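Local coordinates for protein cohesin (Archaeoglobus fulgidus, PDB 2XDH) that probably binds dockerin modules in protein-protein recognition, as the cohesin module of a longer, non-cellulosomal archaeal protein, at residues A[31-36]-A[130-135]; A[37-42]-A[87-92]; A[20-25]-A[83-88]. All blocks are in the same frame, centred on the assembly; numbering follows the deposited sequence.

How the contacts relate
All three contacts draw on the strand 17-38, which turns a corner at residue 25 and so serves both sheets of the cohesin sandwich. Contact 1 pairs its later part with 130-134 in one sheet, contact 3 its earlier part with 85-88 in the other, and contact 2 bridges the layers. The centre of contact 3 lies about 14 Å from those of contacts 1 and 2, themselves about 23 Å apart. In the core I33 CD1 meets L84 CD1, and F89 CD2 meets V20 CG2, both at 3.8 Å. Contact 1 lies nearest the metal site: the D134 side chain is about 4 Å from that of magnesium-binding D136 and about 7 Å from a magnesium ion, beyond coordinating distance.

Contact 1: A[31-36]-A[130-135]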
ATOM      1  N   GLY A  31     -11.437   5.030  -5.309  1.00 28.16           N
ATOM      2  CA  GLY A  31     -11.733   5.987  -6.355  1.00 29.84           C
ATOM      3  C   GLY A  31     -13.207   6.169  -6.651  1.00 33.37           C
ATOM      4  O   GLY A  31     -13.634   7.228  -7.113  1.00 30.78           O
ATOM      5  N   SER A  32     -14.011   5.141  -6.412  1.00 28.44           N
ATOM      6  CA  SER A  32     -15.436   5.339  -6.598  1.00 25.85           C
ATOM      7  C   SER A  32     -16.232   4.473  -5.645  1.00 30.63           C
ATOM      8  O   SER A  32     -15.841   3.351  -5.325  1.00 28.32           O
ATOM      9  CB  SER A  32     -15.854   5.073  -8.038  1.00 32.82           C
ATOM     10  OG  SER A  32     -15.739   3.709  -8.337  1.00 47.04           O
ATOM     11  N   ILE A  33     -17.357   5.008  -5.203  1.00 26.75           N
ATOM     12  CA  ILE A  33     -18.219   4.298  -4.271  1.00 24.56           C
ATOM     13  C   ILE A  33     -19.644   4.539  -4.713  1.00 34.53           C
ATOM     14  O   ILE A  33     -20.032   5.688  -4.938  1.00 30.82           O
ATOM     15  CB  ILE A  33     -18.090   4.891  -2.854  1.00 29.84           C
ATOM     16  CG1 ILE A  33     -16.660   4.772  -2.334  1.00 29.38           C
ATOM     17  CG2 ILE A  33     -19.085   4.229  -1.900  1.00 33.52           C
ATOM     18  CD1 ILE A  33     -16.461   5.428  -0.984  1.00 34.00           C
ATOM     19  N   ASN A  34     -20.417   3.467  -4.871  1.00 29.40           N
ATOM     20  CA  ASN A  34     -21.859   3.612  -4.967  1.00 31.41           C
ATOM     21  C   ASN A  34     -22.464   2.769  -3.884  1.00 30.85           C
ATOM     22  O   ASN A  34     -22.038   1.636  -3.672  1.00 32.03           O
ATOM     23  CB  ASN A  34     -22.397   3.166  -6.321  1.00 29.69           C
ATOM     24  CG  ASN A  34     -22.167   4.203  -7.386  1.00 54.46           C
ATOM     25  OD1 ASN A  34     -23.090   4.904  -7.797  1.00 65.76           O
ATOM     26  ND2 ASN A  34     -20.919   4.340  -7.810  1.00 45.37           N
ATOM     27  N   LEU A  35     -23.445   3.321  -3.187  1.00 30.62           N
ATOM     28  CA  LEU A  35     -24.112   2.558  -2.146  1.00 29.53           C
ATOM     29  C   LEU A  35     -25.535   3.041  -1.956  1.00 30.40           C
ATOM     30  O   LEU A  35     -25.928   4.074  -2.513  1.00 36.52           O
ATOM     31  CB  LEU A  35     -23.334   2.634  -0.831  1.00 28.66           C
ATOM     32  CG  LEU A  35     -23.092   4.016  -0.205  1.00 29.37           C
ATOM     33  CD1 LEU A  35     -24.344   4.530   0.513  1.00 33.91           C
ATOM     34  CD2 LEU A  35     -21.933   3.930   0.772  1.00 35.35           C
ATOM     35  N   ILE A  36     -26.301   2.259  -1.195  1.00 29.22           N
ATOM     36  CA  ILE A  36     -27.656   2.599  -0.825  1.00 35.13           C
ATOM     37  C   ILE A  36     -27.730   2.573   0.692  1.00 33.15           C
ATOM     38  O   ILE A  36     -27.302   1.599   1.324  1.00 34.93           O
ATOM     39  CB  ILE A  36     -28.644   1.572  -1.381  1.00 42.35           C
ATOM     40  CG1 ILE A  36     -28.629   1.600  -2.914  1.00 38.37           C
ATOM     41  CG2 ILE A  36     -30.040   1.859  -0.876  1.00 42.54           C
ATOM     42  CD1 ILE A  36     -29.514   0.543  -3.531  1.00 34.39           C
ATOM     43  N   ILE A 130     -23.570  -2.180  -2.289  1.00 28.21           N
ATOM     44  CA  ILE A 130     -22.278  -1.470  -2.375  1.00 27.81           C
ATOM     45  C   ILE A 130     -21.476  -1.852  -3.628  1.00 25.73           C
ATOM     46  O   ILE A 130     -21.377  -3.026  -3.983  1.00 28.70           O
ATOM     47  CB  ILE A 130     -21.453  -1.707  -1.099  1.00 38.61           C
ATOM     48  CG1 ILE A 130     -22.106  -0.959   0.066  1.00 36.37           C
ATOM     49  CG2 ILE A 130     -20.024  -1.245  -1.283  1.00 40.17           C
ATOM     50  CD1 ILE A 130     -21.723  -1.513   1.353  1.00 37.60           C
ATOM     51  N   GLU A 131     -20.937  -0.843  -4.308  1.00 30.05           N
ATOM     52  CA  GLU A 131     -20.025  -1.070  -5.420  1.00 26.40           C
ATOM     53  C   GLU A 131     -18.828  -0.162  -5.187  1.00 37.07           C
ATOM     54  O   GLU A 131     -18.969   1.056  -5.166  1.00 31.21           O
ATOM     55  CB  GLU A 131     -20.717  -0.737  -6.735  1.00 33.45           C
ATOM     56  CG  GLU A 131     -22.061  -1.448  -6.888  1.00 40.68           C
ATOM     57  CD  GLU A 131     -22.784  -1.065  -8.171  1.00 57.71           C
ATOM     58  OE1 GLU A 131     -22.497   0.019  -8.716  1.00 58.78           O
ATOM     59  OE2 GLU A 131     -23.640  -1.847  -8.632  1.00 58.63           O
ATOM     60  N   ILE A 132     -17.650  -0.738  -4.974  1.00 27.36           N
ATOM     61  CA  ILE A 132     -16.522   0.116  -4.615  1.00 29.52           C
ATOM     62  C   ILE A 132     -15.267  -0.327  -5.346  1.00 34.01           C
ATOM     63  O   ILE A 132     -15.005  -1.527  -5.452  1.00 30.46           O
ATOM     64  CB  ILE A 132     -16.352   0.126  -3.081  1.00 35.42           C
ATOM     65  CG1 ILE A 132     -15.100   0.891  -2.658  1.00 33.45           C
ATOM     66  CG2 ILE A 132     -16.325  -1.293  -2.557  1.00 44.44           C
ATOM     67  CD1 ILE A 132     -15.034   1.116  -1.168  1.00 43.67           C
ATOM     68  N   TYR A 133     -14.521   0.642  -5.884  1.00 29.72           N
ATOM     69  CA  TYR A 133     -13.317   0.372  -6.676  1.00 28.35           C
ATOM     70  C   TYR A 133     -12.185   1.308  -6.273  1.00 27.34           C
ATOM     71  O   TYR A 133     -12.429   2.447  -5.888  1.00 28.40           O
ATOM     72  CB  TYR A 133     -13.598   0.592  -8.168  1.00 32.74           C
ATOM     73  CG  TYR A 133     -14.645  -0.341  -8.718  1.00 34.50           C
ATOM     74  CD1 TYR A 133     -14.290  -1.563  -9.264  1.00 43.10           C
ATOM     75  CD2 TYR A 133     -15.990  -0.005  -8.677  1.00 40.75           C
ATOM     76  CE1 TYR A 133     -15.247  -2.432  -9.761  1.00 47.53           C
ATOM     77  CE2 TYR A 133     -16.958  -0.863  -9.177  1.00 44.80           C
ATOM     78  CZ  TYR A 133     -16.577  -2.076  -9.714  1.00 52.56           C
ATOM     79  OH  TYR A 133     -17.525  -2.937 -10.211  1.00 53.32           O
ATOM     80  N   ASP A 134     -10.944   0.852  -6.373  1.00 27.38           N
ATOM     81  CA  ASP A 134      -9.836   1.777  -6.098  1.00 28.79           C
ATOM     82  C   ASP A 134      -9.559   2.619  -7.340  1.00 30.37           C
ATOM     83  O   ASP A 134     -10.229   2.459  -8.364  1.00 33.34           O
ATOM     84  CB  ASP A 134      -8.583   1.028  -5.596  1.00 30.19           C
ATOM     85  CG  ASP A 134      -7.960   0.143  -6.651  1.00 37.52           C
ATOM     86  OD1 ASP A 134      -8.300   0.305  -7.841  1.00 34.47           O
ATOM     87  OD2 ASP A 134      -7.105  -0.710  -6.292  1.00 39.91           O
ATOM     88  N   ILE A 135      -8.579   3.517  -7.262  1.00 27.26           N
ATOM     89  CA  ILE A 135      -8.350   4.459  -8.346  1.00 31.56           C
ATOM     90  C   ILE A 135      -7.793   3.762  -9.583  1.00 36.58           C
ATOM     91  O   ILE A 135      -7.729   4.368 -10.642  1.00 37.02           O
ATOM     92  CB  ILE A 135      -7.394   5.593  -7.923  1.00 36.73           C
ATOM     93  CG1 ILE A 135      -6.096   5.002  -7.371  1.00 34.53           C
ATOM     94  CG2 ILE A 135      -8.068   6.529  -6.900  1.00 27.59           C
ATOM     95  CD1 ILE A 135      -5.048   6.055  -7.024  1.00 42.12           C
TER
HETATM   96  O   HOH W   1     -18.508   2.584  -7.538  1.00 38.74           O
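The carbonyl O of Y133 is gripped by two consecutive backbone N-H groups, G31 N at 2.8 Å and S32 N at 3.2 Å. G31 and S32 thus both face Y133, a classic beta bulge. Beyond it the antiparallel pairing is regular: S32 O accepts from Y133 N, and N34 forms a reciprocal pair with E131, its N reaching E131 O at 2.8 Å. E131 O is also gripped twice, because a water donates to it at 2.9 Å. The same water accepts from N34 ND2 at 3.0 Å and sits 3.1 Å from S32 OG, in the plane of the Y133 ring and at its edge. With chi1 at 69°, S32 OG is folded between its own N and carbonyl carbon, which brings it up to that ring edge near CD2. This polar face carries S32, N34, E131 and Y133. On the other face I33 and I132 lie side by side pointing the same way, I33 CG1 against I132 CD1 at 4.2 Å, and V142 and V140 add to the packing round I132. Further along, L35 CB rests on I130 CG1 at 3.9 Å. At the far end D134 turns from the pairing, and its OD1 accepts from the backbone N of D136 and N138; D136 binds magnesium in this protein, though no ion is bound to this chain here. One face of the pair is therefore apolar and joins the core, the other polar and bridged by water, and the bulged end leads to the turn carrying D136, whose backbone the D134 carboxylate probably helps to hold.

Contact 2: A[37-42]-A[87-92]; sequences LSYPNV and VKFRVT
Y39 and F89 form the close-packed heart of this contact. F89 CE1 comes in over one face of the Y39 ring, 3.8 Å from Y39 CG, while F89 CZ lies 3.9 Å from Y39 CB. The two rings are oblique, their planes at 48° and their centroids 5.5 Å apart. Y39 reaches this place with CG lodged between its own N and carbonyl carbon (chi1 59°), which carries the ring inward from a chain that is already leaving the strand. Two residues earlier in each chain, L37 and V87 run past one another, each coming from its own layer, L37 CD2 against V87 CG2 at 4.1 Å. V87 CG1 in turn lies over a face of the F89 ring, near its rim. These residues belong to the two facing layers of the cohesin beta sandwich: L37 CA and V87 CA are 9.8 Å apart, too far for backbone pairing, and the two residues meet through their side chains. V45, I18 and V20 also pack on F89, and I68 touches L37, Y39 and V87. Were F89 cut back to an alanine, a gap would probably open between the layers, and Y39 would lose the ring against one of its faces, V87 CG1 the ring beside it. Toward solvent the contact thins and turns polar. There the backbone of V42 and T92 meets in one hydrogen bond, T92 N to V42 O at 2.9 Å. T92 OG1 adds only a weak bond to the same V42 O, at 3.0 Å, and T92 itself is exposed.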
ATOM      1  N   LEU A  37     -28.235   3.656   1.279  1.00 31.55           N
ATOM      2  CA  LEU A  37     -28.542   3.683   2.712  1.00 35.10           C
ATOM      3  C   LEU A  37     -30.041   3.636   2.882  1.00 33.22           C
ATOM      4  O   LEU A  37     -30.745   4.536   2.428  1.00 35.92           O
ATOM      5  CB  LEU A  37     -28.024   4.974   3.348  1.00 36.53           C
ATOM      6  CG  LEU A  37     -28.370   5.140   4.833  1.00 39.03           C
ATOM      7  CD1 LEU A  37     -27.571   4.161   5.677  1.00 33.39           C
ATOM      8  CD2 LEU A  37     -28.092   6.567   5.290  1.00 42.68           C
ATOM      9  N   SER A  38     -30.546   2.583   3.512  0.60 32.07           N
ATOM     10  CA  SER A  38     -31.976   2.507   3.771  0.60 39.30           C
ATOM     11  C   SER A  38     -32.243   3.058   5.160  0.60 41.89           C
ATOM     12  O   SER A  38     -31.432   2.880   6.065  0.60 39.81           O
ATOM     13  CB  SER A  38     -32.482   1.065   3.661  0.60 43.71           C
ATOM     14  OG  SER A  38     -32.379   0.594   2.330  0.60 44.23           O
ATOM     15  N   TYR A  39     -33.375   3.732   5.327  1.00 44.32           N
ATOM     16  CA  TYR A  39     -33.716   4.322   6.613  1.00 45.45           C
ATOM     17  C   TYR A  39     -35.170   4.050   6.999  1.00 45.63           C
ATOM     18  O   TYR A  39     -36.008   3.818   6.133  1.00 48.05           O
ATOM     19  CB  TYR A  39     -33.440   5.824   6.574  1.00 38.62           C
ATOM     20  CG  TYR A  39     -34.206   6.548   5.500  1.00 38.07           C
ATOM     21  CD1 TYR A  39     -35.421   7.158   5.778  1.00 48.60           C
ATOM     22  CD2 TYR A  39     -33.715   6.629   4.202  1.00 45.77           C
ATOM     23  CE1 TYR A  39     -36.129   7.829   4.792  1.00 51.37           C
ATOM     24  CE2 TYR A  39     -34.417   7.298   3.207  1.00 42.10           C
ATOM     25  CZ  TYR A  39     -35.626   7.894   3.514  1.00 50.82           C
ATOM     26  OH  TYR A  39     -36.332   8.567   2.542  1.00 61.52           O
ATOM     27  N   PRO A  40     -35.471   4.072   8.306  1.00 43.45           N
ATOM     28  CA  PRO A  40     -36.820   3.752   8.805  1.00 45.01           C
ATOM     29  C   PRO A  40     -37.880   4.813   8.503  1.00 50.69           C
ATOM     30  O   PRO A  40     -37.547   5.972   8.248  1.00 45.35           O
ATOM     31  CB  PRO A  40     -36.617   3.636  10.319  1.00 48.52           C
ATOM     32  CG  PRO A  40     -35.386   4.451  10.606  1.00 44.98           C
ATOM     33  CD  PRO A  40     -34.510   4.307   9.397  1.00 44.92           C
ATOM     34  N   ASN A  41     -39.149   4.400   8.553  1.00 52.09           N
ATOM     35  CA  ASN A  41     -40.291   5.287   8.321  1.00 65.54           C
ATOM     36  C   ASN A  41     -40.377   6.448   9.298  1.00 63.96           C
ATOM     37  O   ASN A  41     -40.974   7.477   8.996  1.00 69.66           O
ATOM     38  CB  ASN A  41     -41.605   4.505   8.396  1.00 76.34           C
ATOM     39  CG  ASN A  41     -41.871   3.697   7.151  1.00 86.59           C
ATOM     40  OD1 ASN A  41     -41.465   4.079   6.054  1.00 90.47           O
ATOM     41  ND2 ASN A  41     -42.558   2.572   7.311  1.00 88.88           N
ATOM     42  N   VAL A  42     -39.796   6.275  10.483  0.88 55.14           N
ATOM     43  CA  VAL A  42     -39.825   7.324  11.493  0.88 51.39           C
ATOM     44  C   VAL A  42     -38.887   8.472  11.154  0.88 54.05           C
ATOM     45  O   VAL A  42     -38.914   9.513  11.810  0.88 58.52           O
ATOM     46  CB  VAL A  42     -39.488   6.785  12.899  0.88 53.95           C
ATOM     47  CG1 VAL A  42     -40.598   5.869  13.391  0.88 54.28           C
ATOM     48  CG2 VAL A  42     -38.150   6.066  12.895  0.88 49.32           C
ATOM     49  N   VAL A  87     -26.198  12.535   6.647  1.00 37.14           N
ATOM     50  CA  VAL A  87     -27.598  12.711   6.299  1.00 38.98           C
ATOM     51  C   VAL A  87     -28.294  13.500   7.399  1.00 40.62           C
ATOM     52  O   VAL A  87     -28.198  13.168   8.573  1.00 40.68           O
ATOM     53  CB  VAL A  87     -28.325  11.363   6.030  1.00 37.90           C
ATOM     54  CG1 VAL A  87     -29.771  11.610   5.624  1.00 37.47           C
ATOM     55  CG2 VAL A  87     -27.609  10.592   4.926  1.00 30.85           C
ATOM     56  N   LYS A  88     -28.966  14.578   7.018  1.00 45.20           N
ATOM     57  CA  LYS A  88     -29.764  15.315   7.978  1.00 39.55           C
ATOM     58  C   LYS A  88     -31.170  14.738   7.930  1.00 44.95           C
ATOM     59  O   LYS A  88     -31.830  14.773   6.884  1.00 42.75           O
ATOM     60  CB  LYS A  88     -29.776  16.813   7.654  1.00 43.55           C
ATOM     61  CG  LYS A  88     -30.456  17.652   8.729  1.00 64.25           C
ATOM     62  CD  LYS A  88     -30.396  19.139   8.409  1.00 77.03           C
ATOM     63  CE  LYS A  88     -30.723  19.970   9.640  1.00 86.49           C
ATOM     64  NZ  LYS A  88     -29.839  19.587  10.785  1.00 89.21           N
ATOM     65  N   PHE A  89     -31.615  14.187   9.054  1.00 40.48           N
ATOM     66  CA  PHE A  89     -32.941  13.598   9.152  1.00 44.03           C
ATOM     67  C   PHE A  89     -33.793  14.445  10.071  1.00 50.30           C
ATOM     68  O   PHE A  89     -33.282  15.163  10.928  1.00 55.50           O
ATOM     69  CB  PHE A  89     -32.884  12.207   9.779  1.00 46.66           C
ATOM     70  CG  PHE A  89     -32.345  11.129   8.876  1.00 47.33           C
ATOM     71  CD1 PHE A  89     -33.064  10.710   7.768  1.00 40.05           C
ATOM     72  CD2 PHE A  89     -31.146  10.490   9.181  1.00 40.77           C
ATOM     73  CE1 PHE A  89     -32.591   9.693   6.965  1.00 43.47           C
ATOM     74  CE2 PHE A  89     -30.661   9.487   8.391  1.00 38.85           C
ATOM     75  CZ  PHE A  89     -31.377   9.075   7.272  1.00 37.34           C
ATOM     76  N   ARG A  90     -35.102  14.341   9.902  1.00 47.19           N
ATOM     77  CA  ARG A  90     -36.029  14.901  10.860  1.00 48.48           C
ATOM     78  C   ARG A  90     -36.801  13.737  11.424  1.00 49.26           C
ATOM     79  O   ARG A  90     -37.247  12.863  10.680  1.00 50.94           O
ATOM     80  CB  ARG A  90     -36.978  15.888  10.194  1.00 59.03           C
ATOM     81  CG  ARG A  90     -38.205  16.188  11.031  1.00 72.21           C
ATOM     82  CD  ARG A  90     -38.512  17.664  11.026  1.00 79.12           C
ATOM     83  NE  ARG A  90     -39.790  17.946  11.666  1.00 97.92           N
ATOM     84  CZ  ARG A  90     -40.391  19.129  11.633  1.00100.35           C
ATOM     85  NH1 ARG A  90     -39.823  20.139  10.987  1.00 96.00           N
ATOM     86  NH2 ARG A  90     -41.556  19.299  12.245  1.00110.85           N
ATOM     87  N   VAL A  91     -36.937  13.706  12.741  1.00 52.72           N
ATOM     88  CA  VAL A  91     -37.654  12.621  13.393  1.00 56.62           C
ATOM     89  C   VAL A  91     -39.149  12.917  13.371  1.00 65.45           C
ATOM     90  O   VAL A  91     -39.626  13.821  14.055  1.00 66.02           O
ATOM     91  CB  VAL A  91     -37.171  12.433  14.845  1.00 51.74           C
ATOM     92  CG1 VAL A  91     -37.855  11.232  15.492  1.00 50.66           C
ATOM     93  CG2 VAL A  91     -35.659  12.296  14.884  1.00 48.24           C
ATOM     94  N   THR A  92     -39.882  12.148  12.574  1.00 72.59           N
ATOM     95  CA  THR A  92     -41.313  12.361  12.404  1.00 79.09           C
ATOM     96  C   THR A  92     -42.124  11.684  13.505  1.00 80.00           C
ATOM     97  O   THR A  92     -42.141  10.456  13.611  1.00 84.73           O
ATOM     98  CB  THR A  92     -41.781  11.838  11.040  1.00 78.31           C
ATOM     99  OG1 THR A  92     -41.659  10.413  11.008  1.00 83.04           O
ATOM    100  CG2 THR A  92     -40.935  12.432   9.934  1.00 69.06           C
TER

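Contact 3: A[20-25]-A[83-88]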
ATOM      1  N   VAL A  20     -26.677  12.174  10.809  1.00 41.75           N
ATOM      2  CA  VAL A  20     -26.088  10.832  10.858  1.00 33.11           C
ATOM      3  C   VAL A  20     -25.027  10.686   9.781  1.00 34.28           C
ATOM      4  O   VAL A  20     -25.320  10.814   8.591  1.00 36.97           O
ATOM      5  CB  VAL A  20     -27.141   9.749  10.602  1.00 39.04           C
ATOM      6  CG1 VAL A  20     -26.491   8.379  10.592  1.00 41.89           C
ATOM      7  CG2 VAL A  20     -28.270   9.828  11.653  1.00 45.98           C
ATOM      8  N   PRO A  21     -23.784  10.434  10.193  1.00 40.19           N
ATOM      9  CA  PRO A  21     -22.730  10.241   9.200  1.00 34.32           C
ATOM     10  C   PRO A  21     -22.705   8.810   8.699  1.00 35.15           C
ATOM     11  O   PRO A  21     -23.119   7.890   9.415  1.00 33.70           O
ATOM     12  CB  PRO A  21     -21.457  10.503  10.004  1.00 38.22           C
ATOM     13  CG  PRO A  21     -21.801   9.983  11.390  1.00 42.81           C
ATOM     14  CD  PRO A  21     -23.272  10.353  11.578  1.00 48.49           C
ATOM     15  N   VAL A  22     -22.217   8.629   7.474  1.00 33.32           N
ATOM     16  CA  VAL A  22     -21.760   7.324   7.014  1.00 27.72           C
ATOM     17  C   VAL A  22     -20.253   7.453   6.814  1.00 37.69           C
ATOM     18  O   VAL A  22     -19.785   8.330   6.078  1.00 32.20           O
ATOM     19  CB  VAL A  22     -22.456   6.924   5.714  1.00 29.47           C
ATOM     20  CG1 VAL A  22     -21.802   5.691   5.097  1.00 28.81           C
ATOM     21  CG2 VAL A  22     -23.955   6.695   5.978  1.00 28.74           C
ATOM     22  N   LYS A  23     -19.491   6.604   7.495  1.00 29.36           N
ATOM     23  CA  LYS A  23     -18.049   6.769   7.555  1.00 29.34           C
ATOM     24  C   LYS A  23     -17.350   5.628   6.833  1.00 29.41           C
ATOM     25  O   LYS A  23     -17.924   4.559   6.634  1.00 28.34           O
ATOM     26  CB  LYS A  23     -17.566   6.749   9.005  1.00 34.01           C
ATOM     27  CG  LYS A  23     -18.182   7.778   9.898  1.00 50.08           C
ATOM     28  CD  LYS A  23     -17.957   7.389  11.353  1.00 52.69           C
ATOM     29  CE  LYS A  23     -18.834   6.204  11.738  1.00 64.17           C
ATOM     30  NZ  LYS A  23     -18.692   5.869  13.179  1.00 68.26           N
ATOM     31  N   ILE A  24     -16.090   5.846   6.489  1.00 26.69           N
ATOM     32  CA  ILE A  24     -15.261   4.747   5.999  1.00 27.01           C
ATOM     33  C   ILE A  24     -14.072   4.569   6.928  1.00 32.41           C
ATOM     34  O   ILE A  24     -13.553   5.537   7.491  1.00 29.19           O
ATOM     35  CB  ILE A  24     -14.819   4.972   4.528  1.00 32.77           C
ATOM     36  CG1 ILE A  24     -14.229   3.690   3.930  1.00 30.83           C
ATOM     37  CG2 ILE A  24     -13.830   6.136   4.425  1.00 30.75           C
ATOM     38  CD1 ILE A  24     -14.248   3.673   2.396  1.00 25.89           C
ATOM     39  N   GLU A  25     -13.631   3.331   7.093  0.59 28.52           N
ATOM     40  CA  GLU A  25     -12.467   3.081   7.923  0.59 28.50           C
ATOM     41  C   GLU A  25     -11.472   2.227   7.144  0.59 30.47           C
ATOM     42  O   GLU A  25     -11.863   1.265   6.472  0.59 30.85           O
ATOM     43  CB  GLU A  25     -12.892   2.387   9.223  0.59 37.07           C
ATOM     44  CG  GLU A  25     -13.945   3.181  10.011  0.59 42.70           C
ATOM     45  CD  GLU A  25     -13.419   4.516  10.531  0.59 48.98           C
ATOM     46  OE1 GLU A  25     -12.278   4.537  11.035  0.59 41.73           O
ATOM     47  OE2 GLU A  25     -14.137   5.546  10.428  0.59 49.66           O
ATOM     48  N   SER A  83     -15.637  10.673   7.380  1.00 27.65           N
ATOM     49  CA  SER A  83     -16.997  10.593   6.872  1.00 30.36           C
ATOM     50  C   SER A  83     -17.043  10.730   5.351  1.00 33.74           C
ATOM     51  O   SER A  83     -16.320  11.539   4.757  1.00 31.23           O
ATOM     52  CB  SER A  83     -17.881  11.652   7.539  1.00 38.64           C
ATOM     53  OG  SER A  83     -17.261  12.922   7.495  1.00 39.64           O
ATOM     54  N   LEU A  84     -17.899   9.919   4.739  1.00 29.46           N
ATOM     55  CA  LEU A  84     -18.179   9.969   3.308  1.00 31.18           C
ATOM     56  C   LEU A  84     -19.310  10.944   3.038  1.00 34.78           C
ATOM     57  O   LEU A  84     -19.305  11.655   2.036  1.00 33.69           O
ATOM     58  CB  LEU A  84     -18.583   8.582   2.803  1.00 26.94           C
ATOM     59  CG  LEU A  84     -17.483   7.527   2.875  1.00 29.82           C
ATOM     60  CD1 LEU A  84     -18.030   6.181   2.417  1.00 28.45           C
ATOM     61  CD2 LEU A  84     -16.305   7.974   2.003  1.00 31.27           C
ATOM     62  N   PHE A  85     -20.296  10.957   3.926  1.00 30.76           N
ATOM     63  CA  PHE A  85     -21.387  11.925   3.823  1.00 29.09           C
ATOM     64  C   PHE A  85     -22.157  11.951   5.130  1.00 33.11           C
ATOM     65  O   PHE A  85     -21.954  11.094   5.984  1.00 30.76           O
ATOM     66  CB  PHE A  85     -22.306  11.643   2.625  1.00 31.42           C
ATOM     67  CG  PHE A  85     -22.981  10.275   2.654  1.00 33.11           C
ATOM     68  CD1 PHE A  85     -24.267  10.131   3.164  1.00 35.78           C
ATOM     69  CD2 PHE A  85     -22.344   9.158   2.134  1.00 29.26           C
ATOM     70  CE1 PHE A  85     -24.904   8.894   3.177  1.00 34.69           C
ATOM     71  CE2 PHE A  85     -22.968   7.908   2.138  1.00 34.32           C
ATOM     72  CZ  PHE A  85     -24.253   7.777   2.666  1.00 28.95           C
ATOM     73  N   TYR A  86     -23.006  12.959   5.291  1.00 33.47           N
ATOM     74  CA  TYR A  86     -23.845  13.111   6.475  1.00 38.01           C
ATOM     75  C   TYR A  86     -25.268  13.175   5.954  1.00 38.05           C
ATOM     76  O   TYR A  86     -25.519  13.785   4.911  1.00 41.77           O
ATOM     77  CB  TYR A  86     -23.517  14.428   7.211  1.00 42.18           C
ATOM     78  CG  TYR A  86     -22.319  14.353   8.134  1.00 54.25           C
ATOM     79  CD1 TYR A  86     -22.478  14.021   9.482  1.00 55.65           C
ATOM     80  CD2 TYR A  86     -21.028  14.617   7.673  1.00 55.69           C
ATOM     81  CE1 TYR A  86     -21.389  13.948  10.346  1.00 47.00           C
ATOM     82  CE2 TYR A  86     -19.923  14.537   8.534  1.00 50.52           C
ATOM     83  CZ  TYR A  86     -20.120  14.199   9.869  1.00 56.31           C
ATOM     84  OH  TYR A  86     -19.054  14.110  10.740  1.00 59.92           O
ATOM     85  N   VAL A  87     -26.198  12.535   6.647  1.00 37.14           N
ATOM     86  CA  VAL A  87     -27.598  12.711   6.299  1.00 38.98           C
ATOM     87  C   VAL A  87     -28.294  13.500   7.399  1.00 40.62           C
ATOM     88  O   VAL A  87     -28.198  13.168   8.573  1.00 40.68           O
ATOM     89  CB  VAL A  87     -28.325  11.363   6.030  1.00 37.90           C
ATOM     90  CG1 VAL A  87     -29.771  11.610   5.624  1.00 37.47           C
ATOM     91  CG2 VAL A  87     -27.609  10.592   4.926  1.00 30.85           C
ATOM     92  N   LYS A  88     -28.966  14.578   7.018  1.00 45.20           N
ATOM     93  CA  LYS A  88     -29.764  15.315   7.978  1.00 39.55           C
ATOM     94  C   LYS A  88     -31.170  14.738   7.930  1.00 44.95           C
ATOM     95  O   LYS A  88     -31.830  14.773   6.884  1.00 42.75           O
ATOM     96  CB  LYS A  88     -29.776  16.813   7.654  1.00 43.55           C
ATOM     97  CG  LYS A  88     -30.456  17.652   8.729  1.00 64.25           C
ATOM     98  CD  LYS A  88     -30.396  19.139   8.409  1.00 77.03           C
ATOM     99  CE  LYS A  88     -30.723  19.970   9.640  1.00 86.49           C
ATOM    100  NZ  LYS A  88     -29.839  19.587  10.785  1.00 89.21           N
TER
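V20 opens the pairing with two backbone bonds to V87, V20 N to V87 O at 2.9 Å and V87 N to V20 O at 2.7 Å. P21 follows in a non-hydrogen-bonded position and crosses Y86 aslant: its CB stands over a face of the Y86 ring, 3.9 Å from the centroid, in a CH-pi contact. At V22 the backbone bonds resume, V22 N donating to F85 O at 2.9 Å. V22 O takes L84 N at 2.8 Å and, more weakly, F85 N at 3.4 Å; L84 and F85 share V22 as partner, a second classic bulge. The V22 side chain lies over a face of the F85 ring, with CB 3.9 Å from the centroid; F85 holds CG between its N and carbonyl carbon (chi1 60°), which sets the ring alongside V22 on the same face of the sheet. I5 of the neighbouring strand and L127 of the facing sheet pack on V22; L35 and V70, also of the facing sheet, touch F85. Past the bulge K23 lies opposite S83, whose OG bonds to S52 N. I24 then crosses L84, I24 CG2 touching L84 CD2 at 3.9 Å. With V20, V22, F85 and V87 all buried on one side, that side is apolar and belongs to the sandwich interior. The bulge takes up the shift in register where the second strand turns its corner at L84, and V22 O still accepts from L84 N, and weakly from F85 N.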